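PDB 3MGA: enterochelin esterase from Salmonella enterica subsp. enterica serovar Typhimurium, which probably hydrolyses the ester bonds of ferric enterobactin, the iron-loaded siderophore, to release its iron inside the cell. Local coordinates for residues S180-N185 / F258-Q263; C254-W259 / A295-L300; A205-G210 / Y237-A242; Q288-L293 / S315-H320; E200-A205 / V273-D278. One frame throughout, in Å; residues are numbered along the deposited sequence.

Contact 1 of 5, residues S180-N185 / F258-Q263; sequences SERLGN and FWLAVQ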
# COMPACT_ATOMS: atom_id res chain seq x y z
N SER A 180 -7.15 25.46 -1.92
CA SER A 180 -8.44 25.16 -2.53
C SER A 180 -9.58 26.00 -1.98
O SER A 180 -9.81 26.03 -0.76
CB SER A 180 -8.76 23.69 -2.30
OG SER A 180 -10.03 23.36 -2.80
N GLU A 181 -10.30 26.67 -2.87
CA GLU A 181 -11.44 27.50 -2.49
C GLU A 181 -12.64 26.57 -2.28
O GLU A 181 -13.41 26.73 -1.34
CB GLU A 181 -11.73 28.55 -3.58
CG GLU A 181 -12.77 29.58 -3.17
CD GLU A 181 -13.07 30.64 -4.23
OE1 GLU A 181 -12.43 30.62 -5.31
OE2 GLU A 181 -13.95 31.48 -3.98
N ARG A 182 -12.78 25.60 -3.19
CA ARG A 182 -13.83 24.57 -3.11
C ARG A 182 -13.77 23.82 -1.77
O ARG A 182 -14.77 23.69 -1.08
CB ARG A 182 -13.63 23.60 -4.28
CG ARG A 182 -14.37 22.25 -4.25
CD ARG A 182 -15.79 22.32 -4.61
NE ARG A 182 -16.00 22.87 -5.94
CZ ARG A 182 -17.20 23.00 -6.51
NH1 ARG A 182 -18.29 22.58 -5.87
NH2 ARG A 182 -17.31 23.52 -7.72
N LEU A 183 -12.58 23.34 -1.41
CA LEU A 183 -12.40 22.59 -0.17
C LEU A 183 -12.21 23.46 1.06
O LEU A 183 -12.57 23.05 2.17
CB LEU A 183 -11.22 21.63 -0.29
CG LEU A 183 -11.42 20.55 -1.34
CD1 LEU A 183 -10.14 19.76 -1.56
CD2 LEU A 183 -12.59 19.63 -0.93
N GLY A 184 -11.62 24.63 0.87
CA GLY A 184 -11.39 25.56 1.98
C GLY A 184 -10.19 25.17 2.81
O GLY A 184 -10.16 25.41 4.01
N ASN A 185 -9.20 24.54 2.17
CA ASN A 185 -7.97 24.13 2.85
C ASN A 185 -6.78 24.19 1.90
O ASN A 185 -6.95 24.21 0.68
CB ASN A 185 -8.13 22.73 3.47
CG ASN A 185 -8.41 21.64 2.44
OD1 ASN A 185 -7.87 21.66 1.34
ND2 ASN A 185 -9.23 20.68 2.83
N PHE A 258 -13.72 17.02 -3.77
CA PHE A 258 -12.29 16.77 -3.93
C PHE A 258 -11.93 16.74 -5.42
O PHE A 258 -11.03 17.45 -5.85
CB PHE A 258 -11.87 15.48 -3.26
CG PHE A 258 -10.43 15.14 -3.46
CD1 PHE A 258 -9.44 15.75 -2.70
CD2 PHE A 258 -10.05 14.20 -4.41
CE1 PHE A 258 -8.11 15.44 -2.88
CE2 PHE A 258 -8.71 13.89 -4.59
CZ PHE A 258 -7.75 14.51 -3.83
N TRP A 259 -12.65 15.92 -6.19
CA TRP A 259 -12.37 15.79 -7.62
C TRP A 259 -12.80 16.99 -8.45
O TRP A 259 -12.17 17.27 -9.47
CB TRP A 259 -12.95 14.49 -8.16
CG TRP A 259 -12.19 13.34 -7.64
CD1 TRP A 259 -12.60 12.44 -6.69
CD2 TRP A 259 -10.84 13.00 -7.96
NE1 TRP A 259 -11.60 11.54 -6.44
CE2 TRP A 259 -10.50 11.86 -7.20
CE3 TRP A 259 -9.89 13.53 -8.83
CZ2 TRP A 259 -9.26 11.24 -7.30
CZ3 TRP A 259 -8.66 12.93 -8.93
CH2 TRP A 259 -8.35 11.79 -8.16
N LEU A 260 -13.85 17.69 -8.03
CA LEU A 260 -14.25 18.91 -8.72
C LEU A 260 -13.13 19.92 -8.54
O LEU A 260 -12.68 20.53 -9.50
CB LEU A 260 -15.56 19.48 -8.16
CG LEU A 260 -16.87 18.78 -8.51
CD1 LEU A 260 -18.00 19.34 -7.68
CD2 LEU A 260 -17.18 18.90 -10.02
N ALA A 261 -12.66 20.06 -7.30
CA ALA A 261 -11.59 20.99 -6.96
C ALA A 261 -10.30 20.70 -7.72
O ALA A 261 -9.63 21.62 -8.18
CB ALA A 261 -11.32 20.94 -5.45
N VAL A 262 -9.94 19.41 -7.83
CA VAL A 262 -8.74 19.01 -8.55
C VAL A 262 -8.78 19.44 -10.03
O VAL A 262 -7.78 19.89 -10.59
CB VAL A 262 -8.52 17.48 -8.46
CG1 VAL A 262 -7.58 16.98 -9.55
CG2 VAL A 262 -8.02 17.08 -7.07
N GLN A 263 -9.95 19.32 -10.64
CA GLN A 263 -10.09 19.67 -12.06
C GLN A 263 -10.18 21.18 -12.33
O GLN A 263 -9.56 21.67 -13.28
CB GLN A 263 -11.33 18.99 -12.63
CG GLN A 263 -11.29 17.49 -12.49
CD GLN A 263 -12.56 16.84 -12.97
OE1 GLN A 263 -12.95 16.98 -14.13
NE2 GLN A 263 -13.20 16.08 -12.09
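R182 lays the aliphatic base of its side chain against A261, CG coming within 3.5 Å of A261 CB. The chain then bends at chi2 (77°) and again at chi3 (59°), which brings the guanidinium across L260, whose CD1 sits over one face, nearer the rim than the centre, 3.7 Å from R182 NH1. The outer end of R182 is held by Q264 through NH2. L183 CG lies 4.1 Å from A261 CB, and L183 CD1 meets F258 CD1 obliquely at 4.2 Å. These residues belong to the hairpin turn between strands 174-180 and 185-193, which rests on helix 256-273. The turn closes with a G1 beta bulge, G184 and N185 both facing S180, and with an ST motif in which S180 OG accepts from L183 N at 2.9 Å. S180 OG lies 3.8 Å from A261 CB and also hydrogen-bonds E265, one turn further along the same helix.

Contact 2 of 5, residues C254-W259 / A295-L300; sequences CNADFW and ALYAGL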
# COMPACT_ATOMS: atom_id res chain seq x y z
N CYS A 254 -15.45 8.85 -1.86
CA CYS A 254 -16.54 9.34 -2.70
C CYS A 254 -17.00 10.75 -2.34
O CYS A 254 -18.18 10.98 -2.10
CB CYS A 254 -17.71 8.36 -2.67
SG CYS A 254 -17.28 6.68 -3.19
N ASN A 255 -16.06 11.69 -2.29
CA ASN A 255 -16.37 13.09 -2.02
C ASN A 255 -16.19 13.83 -3.35
O ASN A 255 -15.08 13.96 -3.85
CB ASN A 255 -15.46 13.68 -0.95
CG ASN A 255 -15.85 15.09 -0.54
OD1 ASN A 255 -16.72 15.71 -1.15
ND2 ASN A 255 -15.20 15.60 0.49
N ALA A 256 -17.30 14.31 -3.92
CA ALA A 256 -17.28 14.98 -5.22
C ALA A 256 -16.47 16.26 -5.24
O ALA A 256 -15.79 16.54 -6.22
CB ALA A 256 -18.71 15.24 -5.72
N ASP A 257 -16.52 17.04 -4.17
CA ASP A 257 -15.75 18.30 -4.12
C ASP A 257 -14.27 18.10 -4.31
O ASP A 257 -13.62 18.92 -4.95
CB ASP A 257 -16.03 19.09 -2.84
CG ASP A 257 -17.34 19.84 -2.89
OD1 ASP A 257 -17.99 19.82 -3.96
OD2 ASP A 257 -17.71 20.47 -1.87
N PHE A 258 -13.72 17.02 -3.77
CA PHE A 258 -12.29 16.77 -3.93
C PHE A 258 -11.93 16.74 -5.42
O PHE A 258 -11.03 17.45 -5.85
CB PHE A 258 -11.87 15.48 -3.26
CG PHE A 258 -10.43 15.14 -3.46
CD1 PHE A 258 -9.44 15.75 -2.70
CD2 PHE A 258 -10.05 14.20 -4.41
CE1 PHE A 258 -8.11 15.44 -2.88
CE2 PHE A 258 -8.71 13.89 -4.59
CZ PHE A 258 -7.75 14.51 -3.83
N TRP A 259 -12.65 15.92 -6.19
CA TRP A 259 -12.37 15.79 -7.62
C TRP A 259 -12.80 16.99 -8.45
O TRP A 259 -12.17 17.27 -9.47
CB TRP A 259 -12.95 14.49 -8.16
CG TRP A 259 -12.19 13.34 -7.64
CD1 TRP A 259 -12.60 12.44 -6.69
CD2 TRP A 259 -10.84 13.00 -7.96
NE1 TRP A 259 -11.60 11.54 -6.44
CE2 TRP A 259 -10.50 11.86 -7.20
CE3 TRP A 259 -9.89 13.53 -8.83
CZ2 TRP A 259 -9.26 11.24 -7.30
CZ3 TRP A 259 -8.66 12.93 -8.93
CH2 TRP A 259 -8.35 11.79 -8.16
N ALA A 295 -10.19 6.78 -6.58
CA ALA A 295 -9.73 6.79 -7.99
C ALA A 295 -10.78 6.21 -8.94
O ALA A 295 -11.00 6.74 -10.01
CB ALA A 295 -8.39 6.06 -8.15
N LEU A 296 -11.42 5.11 -8.54
CA LEU A 296 -12.46 4.51 -9.37
C LEU A 296 -13.64 5.48 -9.43
O LEU A 296 -14.19 5.74 -10.50
CB LEU A 296 -12.90 3.15 -8.81
CG LEU A 296 -14.00 2.44 -9.62
CD1 LEU A 296 -13.54 2.16 -11.06
CD2 LEU A 296 -14.42 1.16 -8.93
N TYR A 297 -14.01 6.00 -8.27
CA TYR A 297 -15.09 6.97 -8.17
C TYR A 297 -14.86 8.12 -9.15
O TYR A 297 -15.79 8.57 -9.82
CB TYR A 297 -15.18 7.48 -6.73
CG TYR A 297 -16.15 8.62 -6.49
CD1 TYR A 297 -15.72 9.94 -6.54
CD2 TYR A 297 -17.47 8.38 -6.17
CE1 TYR A 297 -16.57 10.98 -6.30
CE2 TYR A 297 -18.35 9.43 -5.93
CZ TYR A 297 -17.89 10.73 -6.00
OH TYR A 297 -18.74 11.79 -5.77
N ALA A 298 -13.61 8.57 -9.24
CA ALA A 298 -13.24 9.65 -10.16
C ALA A 298 -13.45 9.22 -11.61
O ALA A 298 -14.07 9.93 -12.38
CB ALA A 298 -11.78 10.06 -9.95
N GLY A 299 -12.92 8.06 -11.97
CA GLY A 299 -13.07 7.53 -13.32
C GLY A 299 -14.52 7.28 -13.69
O GLY A 299 -14.92 7.50 -14.84
N LEU A 300 -15.30 6.81 -12.72
CA LEU A 300 -16.71 6.54 -12.93
C LEU A 300 -17.54 7.81 -13.12
O LEU A 300 -18.44 7.83 -13.95
CB LEU A 300 -17.29 5.73 -11.76
CG LEU A 300 -16.84 4.27 -11.62
CD1 LEU A 300 -17.39 3.67 -10.33
CD2 LEU A 300 -17.28 3.44 -12.82
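The start of helix 256-273 packs here against helix 290-301, the helix that follows the probable nucleophile elbow of this alpha/beta-hydrolase domain, and Y297 and W259 carry most of the contact. C254 lies over one face of the Y297 ring: its CA stands 3.6 Å from the ring centroid and only 7° off the normal, a CH-pi contact. From there SG leans out past the rim to 3.4 Å from Y297 CD2, a sulfur-aromatic approach that is oblique. The phenol end of Y297 reaches A256, with OH 3.5 Å from A256 CB. One edge of the same ring receives W259 CD1, 4.0 Å from Y297 CD1, as the two side chains run past each other in opposite directions. With CG anti to its carbonyl carbon (chi1 -69°), W259 turns its indole broadside to A298, whose CB stands over the five-membered ring, 3.6 Å from its centroid, while F258 CD2 lies over the opposite face. W259 NE1 donates a hydrogen bond to S294 OG, and N255 caps the helix with a weak bond from D257 N. Since the contacts between the two segments are CH-pi, sulfur-aromatic and apolar, their hold depends on close shape fit and dispersion.

Contact 3 of 5, residues A205-G210 / Y237-A242; sequences AILLDG and YLLIDA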
# COMPACT_ATOMS: atom_id res chain seq x y z
N ALA A 205 -0.53 11.57 -14.58
CA ALA A 205 -0.85 10.51 -13.65
C ALA A 205 -0.98 11.11 -12.27
O ALA A 205 -0.05 11.74 -11.76
CB ALA A 205 0.25 9.43 -13.67
N ILE A 206 -2.15 10.95 -11.66
CA ILE A 206 -2.38 11.48 -10.32
C ILE A 206 -2.26 10.39 -9.27
O ILE A 206 -2.94 9.36 -9.34
CB ILE A 206 -3.75 12.14 -10.20
CG1 ILE A 206 -3.85 13.34 -11.15
CG2 ILE A 206 -3.99 12.60 -8.77
CD1 ILE A 206 -5.19 14.04 -11.08
N LEU A 207 -1.39 10.62 -8.30
CA LEU A 207 -1.19 9.68 -7.21
C LEU A 207 -1.68 10.25 -5.89
O LEU A 207 -1.17 11.27 -5.41
CB LEU A 207 0.26 9.24 -7.10
CG LEU A 207 0.78 8.20 -8.10
CD1 LEU A 207 0.68 8.66 -9.54
CD2 LEU A 207 2.21 7.85 -7.77
N LEU A 208 -2.68 9.59 -5.31
CA LEU A 208 -3.23 10.00 -4.04
C LEU A 208 -2.26 9.56 -2.95
O LEU A 208 -1.33 8.80 -3.23
CB LEU A 208 -4.63 9.42 -3.86
CG LEU A 208 -5.62 9.89 -4.94
CD1 LEU A 208 -6.93 9.11 -4.85
CD2 LEU A 208 -5.86 11.43 -4.86
N ASP A 209 -2.46 10.03 -1.71
CA ASP A 209 -1.52 9.74 -0.63
C ASP A 209 -0.11 10.11 -1.08
O ASP A 209 0.86 9.39 -0.85
CB ASP A 209 -1.63 8.28 -0.17
CG ASP A 209 -2.91 8.02 0.64
OD1 ASP A 209 -3.22 8.83 1.53
OD2 ASP A 209 -3.59 7.01 0.40
N GLY A 210 -0.02 11.27 -1.73
CA GLY A 210 1.24 11.78 -2.26
C GLY A 210 2.34 11.95 -1.23
O GLY A 210 3.52 11.78 -1.54
N TYR A 237 3.91 13.51 -13.34
CA TYR A 237 3.36 12.89 -12.13
C TYR A 237 2.96 13.91 -11.06
O TYR A 237 3.75 14.76 -10.68
CB TYR A 237 4.39 11.92 -11.54
CG TYR A 237 4.73 10.78 -12.45
CD1 TYR A 237 3.99 9.60 -12.43
CD2 TYR A 237 5.79 10.87 -13.34
CE1 TYR A 237 4.30 8.54 -13.27
CE2 TYR A 237 6.11 9.82 -14.18
CZ TYR A 237 5.36 8.66 -14.15
OH TYR A 237 5.68 7.62 -14.99
N LEU A 238 1.71 13.81 -10.59
CA LEU A 238 1.18 14.71 -9.57
C LEU A 238 0.84 13.96 -8.27
O LEU A 238 -0.12 13.19 -8.22
CB LEU A 238 -0.07 15.38 -10.12
CG LEU A 238 -0.75 16.40 -9.24
CD1 LEU A 238 0.21 17.53 -8.89
CD2 LEU A 238 -1.98 16.94 -9.95
N LEU A 239 1.61 14.19 -7.22
CA LEU A 239 1.34 13.55 -5.94
C LEU A 239 0.59 14.51 -5.06
O LEU A 239 1.08 15.62 -4.80
CB LEU A 239 2.62 13.08 -5.26
CG LEU A 239 3.28 11.81 -5.81
CD1 LEU A 239 3.54 11.87 -7.30
CD2 LEU A 239 4.58 11.57 -5.05
N ILE A 240 -0.59 14.10 -4.59
CA ILE A 240 -1.40 14.98 -3.75
C ILE A 240 -1.38 14.55 -2.28
O ILE A 240 -1.63 13.40 -1.95
CB ILE A 240 -2.85 15.05 -4.23
CG1 ILE A 240 -2.91 15.35 -5.73
CG2 ILE A 240 -3.62 16.11 -3.45
CD1 ILE A 240 -4.33 15.40 -6.27
N ASP A 241 -1.10 15.51 -1.41
CA ASP A 241 -1.05 15.27 0.03
C ASP A 241 -2.47 15.11 0.54
O ASP A 241 -3.33 15.95 0.25
CB ASP A 241 -0.40 16.48 0.71
CG ASP A 241 -0.12 16.27 2.18
OD1 ASP A 241 -0.47 15.22 2.74
OD2 ASP A 241 0.47 17.18 2.79
N ALA A 242 -2.71 14.02 1.27
CA ALA A 242 -4.03 13.76 1.86
C ALA A 242 -4.21 14.60 3.13
O ALA A 242 -5.30 14.63 3.71
CB ALA A 242 -4.20 12.27 2.18
O HOH W 1 -4.14 12.23 -1.59
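A205, I206 and L207 pair in parallel with Y237, L238 and L239 as neighbouring strands in the central sheet of the alpha/beta-hydrolase fold. Three backbone bonds join them. L238 N gives to A205 O at 3.0 Å, nearly in line with the carbonyl; L238 O in turn accepts from L207 N at 2.9 Å; and L207 O takes I240 N at 3.0 Å. Beyond the strand the pairing continues into the start of helix 210-216, where G210 N reaches I240 O at 2.7 Å, approaching from above the carbonyl plane. D209 N lies too poorly angled for a direct bond to that carbonyl, and a water bridges the gap by accepting from D209 N and donating to I240 O. The carbonyl of I240 is therefore gripped by both a backbone amide and a water. The other edge of strand 204-207 is satisfied by backbone bonds from I206 to V284 and A286, and D209 OD1 is held by a salt bridge to R248 and a bond from Q211. On one face of the sheet I206 CG2 meets I240 CD1 at 3.8 Å; on the other, A205 CB lies beside the Y237 ring and L207 CB beside L239 CG. At the turn, G210 CA comes to 3.5 Å from L239 CB.

Contact 4 of 5, residues Q288-L293 / S315-H320; sequences QSFGGL and SFWWPH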
# COMPACT_ATOMS: atom_id res chain seq x y z
N GLN A 288 -4.51 3.92 -3.16
CA GLN A 288 -4.59 2.71 -2.37
C GLN A 288 -5.58 2.87 -1.22
O GLN A 288 -5.67 3.95 -0.63
CB GLN A 288 -3.22 2.35 -1.78
CG GLN A 288 -2.08 2.39 -2.77
CD GLN A 288 -1.63 3.80 -3.10
OE1 GLN A 288 -1.58 4.66 -2.22
NE2 GLN A 288 -1.26 4.03 -4.35
N SER A 289 -6.30 1.80 -0.91
CA SER A 289 -7.26 1.79 0.19
C SER A 289 -8.34 2.84 -0.14
O SER A 289 -8.95 2.73 -1.20
CB SER A 289 -6.53 2.02 1.51
OG SER A 289 -7.34 1.68 2.62
N PHE A 290 -8.59 3.84 0.71
CA PHE A 290 -9.60 4.85 0.32
C PHE A 290 -9.18 5.54 -0.97
O PHE A 290 -10.03 6.09 -1.69
CB PHE A 290 -9.88 5.93 1.38
CG PHE A 290 -10.76 5.49 2.51
CD1 PHE A 290 -11.89 4.72 2.29
CD2 PHE A 290 -10.55 6.00 3.79
CE1 PHE A 290 -12.73 4.36 3.34
CE2 PHE A 290 -11.39 5.65 4.84
CZ PHE A 290 -12.48 4.83 4.61
N GLY A 291 -7.88 5.54 -1.25
CA GLY A 291 -7.35 6.13 -2.48
C GLY A 291 -7.80 5.37 -3.71
O GLY A 291 -7.99 5.95 -4.78
N GLY A 292 -7.97 4.05 -3.55
CA GLY A 292 -8.40 3.18 -4.65
C GLY A 292 -9.87 3.40 -4.95
O GLY A 292 -10.29 3.44 -6.11
N LEU A 293 -10.64 3.53 -3.88
CA LEU A 293 -12.06 3.78 -3.97
C LEU A 293 -12.28 5.13 -4.64
O LEU A 293 -13.11 5.26 -5.54
CB LEU A 293 -12.68 3.79 -2.55
CG LEU A 293 -14.13 4.23 -2.35
CD1 LEU A 293 -15.12 3.36 -3.10
CD2 LEU A 293 -14.44 4.24 -0.85
N SER A 315 -11.01 0.24 -1.00
CA SER A 315 -11.95 0.12 0.11
C SER A 315 -13.39 0.12 -0.41
O SER A 315 -14.16 1.02 -0.11
CB SER A 315 -11.74 1.25 1.10
OG SER A 315 -10.42 1.22 1.62
N PHE A 316 -13.73 -0.90 -1.20
CA PHE A 316 -15.06 -1.01 -1.79
C PHE A 316 -16.07 -1.62 -0.83
O PHE A 316 -17.19 -1.95 -1.22
CB PHE A 316 -15.00 -1.77 -3.12
CG PHE A 316 -14.11 -1.11 -4.11
CD1 PHE A 316 -14.50 0.09 -4.70
CD2 PHE A 316 -12.87 -1.65 -4.43
CE1 PHE A 316 -13.67 0.72 -5.61
CE2 PHE A 316 -12.03 -1.02 -5.33
CZ PHE A 316 -12.44 0.17 -5.92
N TRP A 317 -15.66 -1.77 0.43
CA TRP A 317 -16.53 -2.22 1.50
C TRP A 317 -17.15 -0.98 2.15
O TRP A 317 -18.10 -1.08 2.92
CB TRP A 317 -15.76 -3.05 2.54
CG TRP A 317 -14.44 -2.44 2.97
CD1 TRP A 317 -13.20 -2.83 2.56
CD2 TRP A 317 -14.25 -1.33 3.85
NE1 TRP A 317 -12.24 -2.04 3.14
CE2 TRP A 317 -12.86 -1.11 3.94
CE3 TRP A 317 -15.11 -0.49 4.58
CZ2 TRP A 317 -12.31 -0.10 4.73
CZ3 TRP A 317 -14.56 0.51 5.36
CH2 TRP A 317 -13.17 0.70 5.43
N TRP A 318 -16.60 0.20 1.83
CA TRP A 318 -17.09 1.48 2.37
C TRP A 318 -18.56 1.62 2.00
O TRP A 318 -18.97 1.16 0.93
CB TRP A 318 -16.27 2.64 1.78
CG TRP A 318 -16.62 4.02 2.31
CD1 TRP A 318 -16.21 4.58 3.49
CD2 TRP A 318 -17.43 5.02 1.67
NE1 TRP A 318 -16.72 5.85 3.62
CE2 TRP A 318 -17.48 6.14 2.52
CE3 TRP A 318 -18.13 5.06 0.45
CZ2 TRP A 318 -18.19 7.30 2.20
CZ3 TRP A 318 -18.84 6.22 0.14
CH2 TRP A 318 -18.86 7.32 1.01
N PRO A 319 -19.37 2.28 2.86
CA PRO A 319 -19.02 2.93 4.14
C PRO A 319 -18.90 2.00 5.37
O PRO A 319 -18.31 2.40 6.38
CB PRO A 319 -20.15 3.93 4.34
CG PRO A 319 -21.32 3.30 3.67
CD PRO A 319 -20.78 2.52 2.50
N HIS A 320 -19.45 0.79 5.28
CA HIS A 320 -19.40 -0.12 6.42
C HIS A 320 -18.45 -1.31 6.17
O HIS A 320 -18.69 -2.15 5.31
CB HIS A 320 -20.81 -0.58 6.78
CG HIS A 320 -21.72 0.54 7.17
ND1 HIS A 320 -21.65 1.17 8.39
CD2 HIS A 320 -22.74 1.14 6.50
CE1 HIS A 320 -22.57 2.12 8.46
NE2 HIS A 320 -23.24 2.12 7.32
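S289 carries OG anti to its backbone N (chi1 -165°), and S315 places its own OG beside its backbone N (chi1 -60°), which sets the two hydroxyls 3.3 Å apart; S289 OG and F290 N both hydrogen-bond a glycerol, probably from the crystallisation liquor. The backbones are tied as well, S315 N giving to S289 O at 3.2 Å from well above the carbonyl plane. That oxygen also accepts from G292 N and L293 N, so three amides converge on it. S289 stands between strand 284-288 and helix 290-301 with a positive phi, a backbone turn consistent with a nucleophile elbow, and the GxSxG sequence makes it the probable nucleophile of this esterase; H383 touches its side chain. The partner segment opens with a type I turn from S315 to W318. F290 points its CE1 at W318 CD1, 3.5 Å away, with the ring planes at 86°, and it also approaches W317 obliquely, the three rings forming an aromatic cluster. Deeper in, L293 divides its methyls: CD1 lies 3.7 Å from F316 CD1 as the two side chains slide past each other in opposite directions, while CD2 packs against W318 CB at 3.6 Å and comes to 3.3 Å from S315 O.

Contact 5 of 5, residues E200-A205 / V273-D278; sequences EERPLA and VTPFSD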
# COMPACT_ATOMS: atom_id res chain seq x y z
N GLU A 200 2.99 18.25 -24.72
CA GLU A 200 1.52 18.23 -24.75
C GLU A 200 0.94 16.83 -24.96
O GLU A 200 -0.27 16.64 -24.85
CB GLU A 200 0.96 19.20 -25.81
CG GLU A 200 1.18 20.70 -25.53
CD GLU A 200 2.63 21.17 -25.70
OE1 GLU A 200 3.45 20.42 -26.28
OE2 GLU A 200 2.93 22.31 -25.27
N GLU A 201 1.79 15.85 -25.27
CA GLU A 201 1.35 14.46 -25.46
C GLU A 201 1.59 13.64 -24.19
O GLU A 201 0.99 12.59 -24.00
CB GLU A 201 2.07 13.82 -26.65
CG GLU A 201 1.80 14.52 -27.99
CD GLU A 201 0.35 14.43 -28.44
OE1 GLU A 201 -0.37 13.50 -28.01
OE2 GLU A 201 -0.07 15.28 -29.25
N ARG A 202 2.46 14.13 -23.31
CA ARG A 202 2.76 13.44 -22.05
C ARG A 202 1.51 13.12 -21.27
O ARG A 202 0.67 14.00 -21.06
CB ARG A 202 3.53 14.35 -21.12
CG ARG A 202 4.92 14.79 -21.49
CD ARG A 202 5.15 15.96 -20.56
NE ARG A 202 6.52 16.40 -20.41
CZ ARG A 202 6.85 17.53 -19.79
NH1 ARG A 202 5.90 18.32 -19.30
NH2 ARG A 202 8.11 17.88 -19.68
N PRO A 203 1.37 11.87 -20.82
CA PRO A 203 0.22 11.55 -20.00
C PRO A 203 0.41 12.09 -18.58
O PRO A 203 1.54 12.16 -18.08
CB PRO A 203 0.25 10.03 -19.96
CG PRO A 203 1.68 9.68 -20.14
CD PRO A 203 2.20 10.68 -21.11
N LEU A 204 -0.70 12.46 -17.95
CA LEU A 204 -0.73 12.92 -16.58
C LEU A 204 -1.17 11.74 -15.73
O LEU A 204 -2.09 10.99 -16.11
CB LEU A 204 -1.76 14.04 -16.39
CG LEU A 204 -2.06 14.42 -14.92
CD1 LEU A 204 -0.81 15.01 -14.25
CD2 LEU A 204 -3.21 15.41 -14.83
N ALA A 205 -0.53 11.57 -14.58
CA ALA A 205 -0.85 10.51 -13.65
C ALA A 205 -0.98 11.11 -12.27
O ALA A 205 -0.05 11.74 -11.76
CB ALA A 205 0.25 9.43 -13.67
N VAL A 273 2.49 25.28 -15.29
CA VAL A 273 3.93 25.06 -15.09
C VAL A 273 4.53 24.06 -16.08
O VAL A 273 5.68 24.22 -16.48
CB VAL A 273 4.28 24.65 -13.61
CG1 VAL A 273 3.98 25.82 -12.67
CG2 VAL A 273 3.54 23.40 -13.18
N THR A 274 3.78 23.03 -16.45
CA THR A 274 4.23 22.03 -17.44
C THR A 274 3.04 21.44 -18.20
O THR A 274 2.05 21.03 -17.58
CB THR A 274 5.04 20.87 -16.82
OG1 THR A 274 4.26 20.21 -15.81
CG2 THR A 274 6.35 21.38 -16.22
N PRO A 275 3.14 21.38 -19.53
CA PRO A 275 2.04 20.83 -20.33
C PRO A 275 1.81 19.33 -20.17
O PRO A 275 2.72 18.59 -19.84
CB PRO A 275 2.47 21.12 -21.79
CG PRO A 275 3.63 22.06 -21.71
CD PRO A 275 4.25 21.86 -20.37
N PHE A 276 0.56 18.90 -20.40
CA PHE A 276 0.18 17.48 -20.37
C PHE A 276 -1.08 17.27 -21.22
O PHE A 276 -1.85 18.20 -21.47
CB PHE A 276 -0.01 16.95 -18.94
CG PHE A 276 -1.06 17.66 -18.14
CD1 PHE A 276 -2.40 17.32 -18.28
CD2 PHE A 276 -0.70 18.63 -17.21
CE1 PHE A 276 -3.37 17.97 -17.54
CE2 PHE A 276 -1.67 19.28 -16.46
CZ PHE A 276 -3.01 18.95 -16.62
N SER A 277 -1.28 16.02 -21.66
CA SER A 277 -2.41 15.66 -22.52
C SER A 277 -3.81 15.78 -21.91
O SER A 277 -4.03 15.48 -20.73
CB SER A 277 -2.24 14.22 -23.01
OG SER A 277 -3.34 13.82 -23.81
N ASP A 278 -4.75 16.20 -22.76
CA ASP A 278 -6.15 16.34 -22.38
C ASP A 278 -6.94 15.08 -22.73
O ASP A 278 -8.14 15.02 -22.53
CB ASP A 278 -6.78 17.58 -23.02
CG ASP A 278 -6.30 18.87 -22.38
OD1 ASP A 278 -5.91 18.83 -21.19
OD2 ASP A 278 -6.34 19.93 -23.05
O HOH W 2 -2.86 13.08 -19.55
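L204 and F276 lie side by side and point the same way, with L204 CD2 over one face of the phenyl ring in a CH-pi contact, toward its rim and 4.0 Å from the centroid. F276 adopts this pose with CG between its backbone N and carbonyl carbon (chi1 60°). R202 instead runs extended from CG to NE and offers NH1 edge-on to P275 O, a bond of 3.2 Å lying in the carbonyl plane and close to that of the guanidinium. It crosses T274 at about a right angle, NH1 being 3.7 Å from T274 CB, while NH2 is taken by G195 O. Here the chain entering strand 204-207 of the alpha/beta-hydrolase sheet meets the loop that follows helix 256-273. Their backbones join through S277 N and R202 O at 2.9 Å and an almost straight N-H...O angle of 174°, and a water accepts from L204 N and donates to S277 O. At the solvent-exposed end of the contact, E200, bent at chi2, leans its carboxylate across P275, with OE2 3.6 Å from CG of that proline.

In the fold
All five contacts fall in the C-terminal esterase domain. From the N-terminal side, contact 1 opens first, at the hairpin turn 180-185, and closes on helix 256-273. Contact 5 opens at 200-205 and closes just beyond that helix, so contacts 1 and 5 cross. Contact 3, between strands 204-207 and 236-240, is nested inside both loops and shares A205 with contact 5. Contact 2 opens at 254-259, sharing F258 and W259 with contact 1, and closes on helix 290-301; it begins where contact 1 ends and crosses contacts 5 and 4. Contact 4 starts at the probable nucleophile elbow and ends in the loop after strand 308-312. L208 of contact 3 touches F258, W259 and G291, joining sheet, helices and elbow.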